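Local atomic coordinates of ribosome-binding factor A (Thermus thermophilus, PDB entry 2DYJ), a protein that assists late maturation of the 30S ribosomal subunit, associating with free 30S subunits and being required for efficient processing of 16S rRNA. Residues R64-R67 with R68-A72; L12-A15 with L16-I20; E54-G57 with A58-L62. All blocks are in the same frame, centred on the assembly; numbering follows the deposited sequence.

Contact 1: residues R64-R67 with R68-A72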
ATOM      1  N   ARG A  64      10.006  -3.310  -2.939  1.00 14.44           N
ATOM      2  CA  ARG A  64      11.131  -3.824  -2.161  1.00 17.91           C
ATOM      3  C   ARG A  64      10.789  -3.839  -0.681  1.00 18.41           C
ATOM      4  O   ARG A  64      11.260  -4.708   0.066  1.00 19.34           O
ATOM      5  CB  ARG A  64      12.377  -2.975  -2.389  1.00 21.22           C
ATOM      6  CG  ARG A  64      13.582  -3.468  -1.596  1.00 32.61           C
ATOM      7  CD  ARG A  64      14.796  -2.618  -1.847  1.00 41.13           C
ATOM      8  NE  ARG A  64      15.911  -3.007  -0.987  1.00 49.47           N
ATOM      9  CZ  ARG A  64      17.096  -2.403  -0.988  1.00 52.35           C
ATOM     10  NH1 ARG A  64      17.323  -1.382  -1.808  1.00 46.12           N
ATOM     11  NH2 ARG A  64      18.050  -2.816  -0.161  1.00 49.46           N
ATOM     12  N   ALA A  65       9.950  -2.887  -0.264  1.00 14.95           N
ATOM     13  CA  ALA A  65       9.541  -2.765   1.128  1.00 16.42           C
ATOM     14  C   ALA A  65       8.303  -3.586   1.449  1.00 17.04           C
ATOM     15  O   ALA A  65       7.795  -3.505   2.560  1.00 13.79           O
ATOM     16  CB  ALA A  65       9.251  -1.285   1.458  1.00 17.96           C
ATOM     17  N   GLU A  66       7.828  -4.393   0.500  1.00 11.34           N
ATOM     18  CA  GLU A  66       6.578  -5.131   0.708  1.00 14.85           C
ATOM     19  C   GLU A  66       6.530  -5.983   1.960  1.00 15.15           C
ATOM     20  O   GLU A  66       5.538  -5.968   2.675  1.00 10.74           O
ATOM     21  CB  GLU A  66       6.225  -5.992  -0.527  1.00 14.84           C
ATOM     22  CG  GLU A  66       4.761  -6.492  -0.563  1.00 15.13           C
ATOM     23  CD  GLU A  66       4.543  -7.882   0.046  1.00 16.03           C
ATOM     24  OE1 GLU A  66       3.369  -8.306   0.132  1.00 16.95           O
ATOM     25  OE2 GLU A  66       5.517  -8.556   0.437  1.00 15.38           O
ATOM     26  N   ARG A  67       7.589  -6.720   2.246  1.00 18.61           N
ATOM     27  CA  ARG A  67       7.545  -7.558   3.435  1.00 17.33           C
ATOM     28  C   ARG A  67       7.495  -6.767   4.729  1.00 16.58           C
ATOM     29  O   ARG A  67       6.733  -7.128   5.629  1.00 19.16           O
ATOM     30  CB  ARG A  67       8.699  -8.560   3.427  1.00 15.11           C
ATOM     31  CG  ARG A  67       8.514  -9.597   2.330  1.00 24.29           C
ATOM     32  CD  ARG A  67       9.369 -10.818   2.581  1.00 29.21           C
ATOM     33  NE  ARG A  67       8.951 -11.917   1.721  1.00 32.02           N
ATOM     34  CZ  ARG A  67       9.502 -13.122   1.738  1.00 39.64           C
ATOM     35  NH1 ARG A  67      10.498 -13.381   2.580  1.00 33.34           N
ATOM     36  NH2 ARG A  67       9.061 -14.062   0.909  1.00 35.87           N
ATOM     37  N   ARG A  68       8.272  -5.683   4.813  1.00 17.54           N
ATOM     38  CA  ARG A  68       8.284  -4.832   6.006  1.00 16.62           C
ATOM     39  C   ARG A  68       6.945  -4.113   6.147  1.00 17.14           C
ATOM     40  O   ARG A  68       6.466  -3.879   7.254  1.00 12.48           O
ATOM     41  CB  ARG A  68       9.401  -3.778   5.917  1.00 19.21           C
ATOM     42  CG  ARG A  68      10.775  -4.349   5.600  1.00 33.49           C
ATOM     43  CD  ARG A  68      11.668  -3.296   4.931  1.00 42.05           C
ATOM     44  NE  ARG A  68      12.834  -3.907   4.301  1.00 51.90           N
ATOM     45  CZ  ARG A  68      13.483  -3.399   3.255  1.00 54.40           C
ATOM     46  NH1 ARG A  68      13.079  -2.255   2.706  1.00 45.23           N
ATOM     47  NH2 ARG A  68      14.534  -4.043   2.753  1.00 53.00           N
ATOM     48  N   LEU A  69       6.323  -3.756   5.028  1.00 12.52           N
ATOM     49  CA  LEU A  69       5.043  -3.061   5.106  1.00  9.49           C
ATOM     50  C   LEU A  69       3.934  -4.006   5.542  1.00 12.00           C
ATOM     51  O   LEU A  69       3.050  -3.607   6.313  1.00 11.85           O
ATOM     52  CB  LEU A  69       4.677  -2.427   3.753  1.00 10.10           C
ATOM     53  CG  LEU A  69       5.451  -1.164   3.378  1.00 12.05           C
ATOM     54  CD1 LEU A  69       5.127  -0.743   1.931  1.00 10.08           C
ATOM     55  CD2 LEU A  69       5.090  -0.053   4.349  1.00 17.67           C
ATOM     56  N   VAL A  70       3.971  -5.258   5.076  1.00  6.64           N
ATOM     57  CA  VAL A  70       2.932  -6.190   5.486  1.00 11.46           C
ATOM     58  C   VAL A  70       3.096  -6.485   6.983  1.00 16.06           C
ATOM     59  O   VAL A  70       2.111  -6.617   7.714  1.00 13.14           O
ATOM     60  CB  VAL A  70       2.969  -7.485   4.640  1.00 14.17           C
ATOM     61  CG1 VAL A  70       2.033  -8.536   5.226  1.00 14.58           C
ATOM     62  CG2 VAL A  70       2.499  -7.159   3.203  1.00  7.64           C
ATOM     63  N   ALA A  71       4.348  -6.557   7.425  1.00 16.20           N
ATOM     64  CA  ALA A  71       4.658  -6.797   8.836  1.00 18.93           C
ATOM     65  C   ALA A  71       4.074  -5.654   9.680  1.00 18.96           C
ATOM     66  O   ALA A  71       3.537  -5.887  10.765  1.00 22.96           O
ATOM     67  CB  ALA A  71       6.175  -6.864   9.033  1.00 15.90           C
ATOM     68  N   ALA A  72       4.196  -4.424   9.166  1.00 18.36           N
ATOM     69  CA  ALA A  72       3.699  -3.222   9.824  1.00 19.44           C
ATOM     70  C   ALA A  72       2.188  -3.227   9.899  1.00 22.02           C
ATOM     71  O   ALA A  72       1.591  -2.801  10.898  1.00 22.70           O
ATOM     72  CB  ALA A  72       4.186  -1.967   9.080  1.00 20.08           C
TER
HETATM   73  O   HOH W   1      10.713  -5.506   2.812  1.00 25.67           O
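Arg68 sends its guanidinium back over the start of its own helix, so that Arg64 O lies 4.0 Å above one face of the Arg68 group, displaced toward the rim. Ala65 CA approaches the same group obliquely, 3.9 Å from Arg68 NH1. The two guanidinium planes of Arg64 and Arg68 are inclined by 56°, and Arg64 NE stays 4.1 Å from Arg68 NH2; these like charges are therefore near each other without stacking. The reach of Arg68 follows from its extended chain, with CG beside the backbone N. The carboxylate of Glu66 is the third flat group: Glu66 OE1 is 3.4 Å from Val70 CG2, the two side chains running side by side. A bend at chi2 (-93°) turns this carboxylate, which forms a salt bridge with Arg84 and accepts a hydrogen bond from Leu85 N, tying the helix to strand 84-89.

Where helix 55-64 gives way to helix 66-74, a water spans the step: it donates to Arg64 O at 2.9 Å and accepts from Arg68 N at 3.2 Å. Ala65 is the N-cap, and Ala65 O takes the first i to i+4 bond from Leu69 N (2.9 Å). Val70 and Ala71 continue the pattern to Glu66 and Arg67. On the buried side, Ala65 CB packs 4.2 Å from Leu69 CD1, and both side chains touch Leu23. The hydrated break between consecutive helices is the helix-kink-helix of RbfA, in a KH-type domain.

Contact 2: residues L12-A15 with L16-I20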
ATOM      1  N   LEU A  12      -7.138  -0.220   5.793  1.00 20.26           N
ATOM      2  CA  LEU A  12      -5.856  -0.593   5.204  1.00 18.49           C
ATOM      3  C   LEU A  12      -5.192   0.592   4.505  1.00 13.74           C
ATOM      4  O   LEU A  12      -3.974   0.753   4.569  1.00 18.60           O
ATOM      5  CB  LEU A  12      -6.039  -1.755   4.203  1.00 16.94           C
ATOM      6  CG  LEU A  12      -6.361  -3.133   4.802  1.00 24.79           C
ATOM      7  CD1 LEU A  12      -6.795  -4.125   3.703  1.00 22.23           C
ATOM      8  CD2 LEU A  12      -5.141  -3.659   5.517  1.00 22.70           C
ATOM      9  N   LYS A  13      -5.992   1.406   3.819  1.00 19.22           N
ATOM     10  CA  LYS A  13      -5.478   2.573   3.106  1.00 18.04           C
ATOM     11  C   LYS A  13      -4.863   3.589   4.063  1.00 24.78           C
ATOM     12  O   LYS A  13      -3.749   4.087   3.841  1.00 24.14           O
ATOM     13  CB  LYS A  13      -6.596   3.248   2.319  1.00 15.41           C
ATOM     14  CG  LYS A  13      -6.172   4.537   1.619  1.00 20.58           C
ATOM     15  CD  LYS A  13      -7.305   5.071   0.759  1.00 28.58           C
ATOM     16  CE  LYS A  13      -7.484   6.572   0.929  1.00 38.41           C
ATOM     17  NZ  LYS A  13      -6.314   7.338   0.434  1.00 41.73           N
ATOM     18  N   ARG A  14      -5.592   3.913   5.126  1.00 22.82           N
ATOM     19  CA  ARG A  14      -5.073   4.879   6.076  1.00 25.55           C
ATOM     20  C   ARG A  14      -3.848   4.289   6.772  1.00 18.78           C
ATOM     21  O   ARG A  14      -2.860   4.984   6.997  1.00 23.84           O
ATOM     22  CB  ARG A  14      -6.155   5.268   7.093  1.00 27.60           C
ATOM     23  CG  ARG A  14      -5.668   6.266   8.131  1.00 41.73           C
ATOM     24  CD  ARG A  14      -6.801   6.796   9.008  1.00 47.94           C
ATOM     25  NE  ARG A  14      -6.767   8.258   9.096  1.00 52.77           N
ATOM     26  CZ  ARG A  14      -7.262   9.079   8.171  1.00 53.69           C
ATOM     27  NH1 ARG A  14      -7.845   8.589   7.083  1.00 56.47           N
ATOM     28  NH2 ARG A  14      -7.161  10.391   8.323  1.00 58.58           N
ATOM     29  N   ALA A  15      -3.885   2.993   7.069  1.00 20.13           N
ATOM     30  CA  ALA A  15      -2.756   2.344   7.740  1.00 17.53           C
ATOM     31  C   ALA A  15      -1.490   2.310   6.883  1.00 20.57           C
ATOM     32  O   ALA A  15      -0.386   2.610   7.349  1.00 17.94           O
ATOM     33  CB  ALA A  15      -3.143   0.912   8.159  1.00 20.42           C
ATOM     34  N   LEU A  16      -1.654   1.939   5.623  1.00 18.82           N
ATOM     35  CA  LEU A  16      -0.524   1.842   4.711  1.00 23.84           C
ATOM     36  C   LEU A  16       0.035   3.225   4.367  1.00 21.37           C
ATOM     37  O   LEU A  16       1.243   3.402   4.234  1.00 23.66           O
ATOM     38  CB  LEU A  16      -0.963   1.088   3.447  1.00 24.34           C
ATOM     39  CG  LEU A  16       0.118   0.382   2.625  1.00 27.74           C
ATOM     40  CD1 LEU A  16       1.026  -0.432   3.529  1.00 20.24           C
ATOM     41  CD2 LEU A  16      -0.552  -0.511   1.591  1.00 26.43           C
ATOM     42  N   ALA A  17      -0.840   4.213   4.227  1.00 17.81           N
ATOM     43  CA  ALA A  17      -0.370   5.560   3.924  1.00 22.83           C
ATOM     44  C   ALA A  17       0.560   6.005   5.052  1.00 22.14           C
ATOM     45  O   ALA A  17       1.572   6.658   4.811  1.00 20.01           O
ATOM     46  CB  ALA A  17      -1.562   6.527   3.787  1.00 21.01           C
ATOM     47  N   GLU A  18       0.221   5.647   6.288  1.00 22.27           N
ATOM     48  CA  GLU A  18       1.054   6.017   7.426  1.00 21.00           C
ATOM     49  C   GLU A  18       2.350   5.224   7.497  1.00 20.04           C
ATOM     50  O   GLU A  18       3.404   5.771   7.834  1.00 15.62           O
ATOM     51  CB  GLU A  18       0.275   5.845   8.732  1.00 23.47           C
ATOM     52  CG  GLU A  18      -0.813   6.894   8.910  1.00 29.00           C
ATOM     53  CD  GLU A  18      -1.635   6.698  10.171  1.00 32.94           C
ATOM     54  OE1 GLU A  18      -2.588   7.477  10.385  1.00 34.88           O
ATOM     55  OE2 GLU A  18      -1.336   5.767  10.942  1.00 33.03           O
ATOM     56  N   GLU A  19       2.279   3.929   7.193  1.00 21.45           N
ATOM     57  CA  GLU A  19       3.469   3.096   7.226  1.00 15.41           C
ATOM     58  C   GLU A  19       4.447   3.469   6.115  1.00 19.24           C
ATOM     59  O   GLU A  19       5.654   3.372   6.291  1.00 16.54           O
ATOM     60  CB  GLU A  19       3.100   1.611   7.128  1.00 17.72           C
ATOM     61  CG  GLU A  19       2.318   1.100   8.333  1.00 22.77           C
ATOM     62  CD  GLU A  19       2.957   1.512   9.651  1.00 21.02           C
ATOM     63  OE1 GLU A  19       4.203   1.460   9.754  1.00 25.49           O
ATOM     64  OE2 GLU A  19       2.209   1.881  10.584  1.00 27.04           O
ATOM     65  N   ILE A  20       3.934   3.894   4.968  1.00 15.73           N
ATOM     66  CA  ILE A  20       4.819   4.287   3.879  1.00 15.11           C
ATOM     67  C   ILE A  20       5.521   5.596   4.281  1.00 17.99           C
ATOM     68  O   ILE A  20       6.725   5.772   4.074  1.00 16.65           O
ATOM     69  CB  ILE A  20       4.011   4.487   2.577  1.00 15.48           C
ATOM     70  CG1 ILE A  20       3.547   3.121   2.064  1.00 14.22           C
ATOM     71  CG2 ILE A  20       4.842   5.235   1.542  1.00 13.34           C
ATOM     72  CD1 ILE A  20       2.655   3.162   0.813  1.00 16.72           C
TER
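Leu12 O receives the N-H of Leu16 at 2.8 Å, the shortest of four successive i to i+4 backbone bonds here. Ala17 N to Lys13 O and Glu19 N to Ala15 O repeat it closely, while Glu18 N to Arg14 O is longer at 3.2 Å; all four are fairly straight, as expected of regular helix.

Charge forms the second group. Arg14 and Glu18 slant across each other, with carboxylate and guanidinium planes 73° apart, and Glu18 OE1 is 4.4 Å from Arg14 NE. That oxygen lies well out of the guanidinium plane and no N-H points at it, so any attraction is probably through space. What touches is the aliphatic part, Arg14 CG at 4.0 Å from Glu18 OE1. The stronger partner of Glu18 is Arg76, whose NH1 makes salt bridges with Glu18 OE2 and Glu19 OE2.

Close carbon-oxygen packing completes the account: Glu19 CG lies 3.2 Å from Ala15 O, its chi1 of -66° keeping CG beside the backbone N. Leu12 and Leu16 meet strand 44-50, and Ala15 and Leu16 meet Leu73. This is an amphipathic helix laid on the sheet of a KH-type alpha/beta domain.

Contact 3: residues E54-G57 with A58-L62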
ATOM      1  N   GLU A  54       9.812  10.257 -10.757  1.00 34.53           N
ATOM      2  CA  GLU A  54      10.159   8.880 -11.117  1.00 32.92           C
ATOM      3  C   GLU A  54       9.192   7.869 -10.506  1.00 31.48           C
ATOM      4  O   GLU A  54       9.496   7.213  -9.501  1.00 30.15           O
ATOM      5  CB  GLU A  54      11.590   8.561 -10.666  1.00 40.76           C
ATOM      6  CG  GLU A  54      12.026   7.112 -10.920  1.00 47.52           C
ATOM      7  CD  GLU A  54      12.139   6.765 -12.401  1.00 52.25           C
ATOM      8  OE1 GLU A  54      12.999   7.358 -13.094  1.00 60.06           O
ATOM      9  OE2 GLU A  54      11.375   5.896 -12.874  1.00 46.01           O
ATOM     10  N   GLU A  55       8.021   7.760 -11.119  1.00 26.53           N
ATOM     11  CA  GLU A  55       6.985   6.841 -10.663  1.00 26.49           C
ATOM     12  C   GLU A  55       7.485   5.397 -10.603  1.00 24.11           C
ATOM     13  O   GLU A  55       7.193   4.674  -9.646  1.00 21.75           O
ATOM     14  CB  GLU A  55       5.784   6.967 -11.592  1.00 26.58           C
ATOM     15  CG  GLU A  55       4.798   5.838 -11.522  1.00 28.59           C
ATOM     16  CD  GLU A  55       3.647   6.066 -12.477  1.00 29.09           C
ATOM     17  OE1 GLU A  55       2.636   6.671 -12.053  1.00 35.58           O
ATOM     18  OE2 GLU A  55       3.763   5.660 -13.649  1.00 28.20           O
ATOM     19  N   GLU A  56       8.247   4.983 -11.615  1.00 20.28           N
ATOM     20  CA  GLU A  56       8.801   3.637 -11.656  1.00 21.77           C
ATOM     21  C   GLU A  56       9.663   3.365 -10.421  1.00 17.14           C
ATOM     22  O   GLU A  56       9.562   2.286  -9.824  1.00 16.87           O
ATOM     23  CB  GLU A  56       9.667   3.437 -12.909  1.00 30.47           C
ATOM     24  CG  GLU A  56       8.911   3.279 -14.227  1.00 45.52           C
ATOM     25  CD  GLU A  56       9.857   3.165 -15.428  1.00 56.07           C
ATOM     26  OE1 GLU A  56      10.682   2.221 -15.457  1.00 57.26           O
ATOM     27  OE2 GLU A  56       9.781   4.022 -16.342  1.00 60.93           O
ATOM     28  N   GLY A  57      10.518   4.331 -10.066  1.00 17.92           N
ATOM     29  CA  GLY A  57      11.396   4.183  -8.906  1.00 18.29           C
ATOM     30  C   GLY A  57      10.627   4.074  -7.590  1.00 17.30           C
ATOM     31  O   GLY A  57      11.019   3.344  -6.669  1.00 17.13           O
ATOM     32  N   ALA A  58       9.519   4.802  -7.493  1.00 15.45           N
ATOM     33  CA  ALA A  58       8.695   4.751  -6.293  1.00 14.45           C
ATOM     34  C   ALA A  58       8.065   3.365  -6.188  1.00 15.29           C
ATOM     35  O   ALA A  58       8.036   2.757  -5.113  1.00 13.22           O
ATOM     36  CB  ALA A  58       7.599   5.816  -6.355  1.00 14.27           C
ATOM     37  N   LEU A  59       7.562   2.857  -7.307  1.00 14.38           N
ATOM     38  CA  LEU A  59       6.920   1.551  -7.294  1.00 11.80           C
ATOM     39  C   LEU A  59       7.933   0.478  -6.919  1.00 13.75           C
ATOM     40  O   LEU A  59       7.590  -0.477  -6.236  1.00 12.81           O
ATOM     41  CB  LEU A  59       6.274   1.247  -8.664  1.00 15.09           C
ATOM     42  CG  LEU A  59       5.139   2.199  -9.077  1.00 21.90           C
ATOM     43  CD1 LEU A  59       4.642   1.833 -10.468  1.00 20.01           C
ATOM     44  CD2 LEU A  59       3.990   2.117  -8.085  1.00 19.10           C
ATOM     45  N   ARG A  60       9.192   0.649  -7.323  1.00 15.26           N
ATOM     46  CA  ARG A  60      10.193  -0.370  -6.990  1.00 17.67           C
ATOM     47  C   ARG A  60      10.518  -0.317  -5.518  1.00 16.03           C
ATOM     48  O   ARG A  60      10.741  -1.354  -4.888  1.00 16.73           O
ATOM     49  CB  ARG A  60      11.484  -0.174  -7.783  1.00 18.04           C
ATOM     50  CG  ARG A  60      11.427  -0.724  -9.188  1.00 25.76           C
ATOM     51  CD  ARG A  60      12.844  -0.825  -9.757  1.00 29.41           C
ATOM     52  NE  ARG A  60      13.425   0.489 -10.010  1.00 28.65           N
ATOM     53  CZ  ARG A  60      13.194   1.207 -11.102  1.00 27.61           C
ATOM     54  NH1 ARG A  60      12.390   0.741 -12.052  1.00 31.41           N
ATOM     55  NH2 ARG A  60      13.782   2.388 -11.247  1.00 32.83           N
ATOM     56  N   ALA A  61      10.555   0.901  -4.981  1.00 16.11           N
ATOM     57  CA  ALA A  61      10.852   1.120  -3.568  1.00 16.61           C
ATOM     58  C   ALA A  61       9.788   0.481  -2.682  1.00 18.91           C
ATOM     59  O   ALA A  61      10.107  -0.137  -1.654  1.00 15.15           O
ATOM     60  CB  ALA A  61      10.964   2.629  -3.269  1.00 12.51           C
ATOM     61  N   LEU A  62       8.526   0.630  -3.069  1.00 14.59           N
ATOM     62  CA  LEU A  62       7.434   0.035  -2.297  1.00 10.36           C
ATOM     63  C   LEU A  62       7.500  -1.475  -2.410  1.00  9.40           C
ATOM     64  O   LEU A  62       7.404  -2.198  -1.411  1.00 12.04           O
ATOM     65  CB  LEU A  62       6.089   0.539  -2.822  1.00 12.13           C
ATOM     66  CG  LEU A  62       5.810   2.016  -2.547  1.00 14.78           C
ATOM     67  CD1 LEU A  62       4.650   2.507  -3.450  1.00 14.82           C
ATOM     68  CD2 LEU A  62       5.484   2.180  -1.048  1.00 13.32           C
TER
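Glu54 to Gly57 meet Ala58 to Ala61 in a local contact, the capped first turns of helix 55-64, which follows strand 44-50 and rests on strand 84-89. Glu54 O accepts the first i to i+4 bond of the helix from Ala58 N at 3.1 Å. The evidence for the cap is that the Glu54 side chain folds back (chi2 66°) to bring OE2 within 3.3 Å of Gly57 N, a weak capping bond. Gly57, which carries no side chain, has Glu54 CG packed 3.6 Å from its CA. Leu59, Arg60 and Ala61 then bond back to Glu55, Glu56 and Gly57.

Arg60 bends at chi3 (-70°) and lays one guanidinium face over the backbone, with Glu56 O and Gly57 N each on that side. The stem of Glu56 runs alongside: Glu56 CB is 3.9 Å from Arg60 NH1. The Glu56 carboxylate stands nearly perpendicular to the guanidinium, at 87°, with OE1 4.1 Å from Arg60 NH1, beyond a salt bridge.

On the inward side Glu55 and Leu59 run in the same direction, Glu55 CG lying 4.1 Å from Leu59 CD1. Leu59 reaches Val49, Phe87 and Pro89, while the Glu55 carboxylate makes a salt bridge with Arg91.

Three glutamates therefore gather at the N-terminal end of the helix, where their negative charges would be expected to interact favourably with the helix dipole, and Arg60 would probably offset some of that charge through space.

Overall arrangement
From the N terminus, contact 2 comes first, in helix 5-21; contact 3 follows the strands 32-38 and 44-50, at the start of helix 55-64, and contact 1 comes after it, across the junction into helix 66-74. Each pairs two consecutive segments of one continuous run, so none closes a long loop; the three run in series without nesting or crossing. Their side chains meet nonetheless. Leu69 of contact 1 packs on Glu19 and Leu16 of contact 2 and on Leu62 of contact 3, while Ile20 CD1 lies 3.5 Å from Leu62 CD2. With centres 11 to 17 Å apart, they join the three helices, which also pack on the three-stranded sheet.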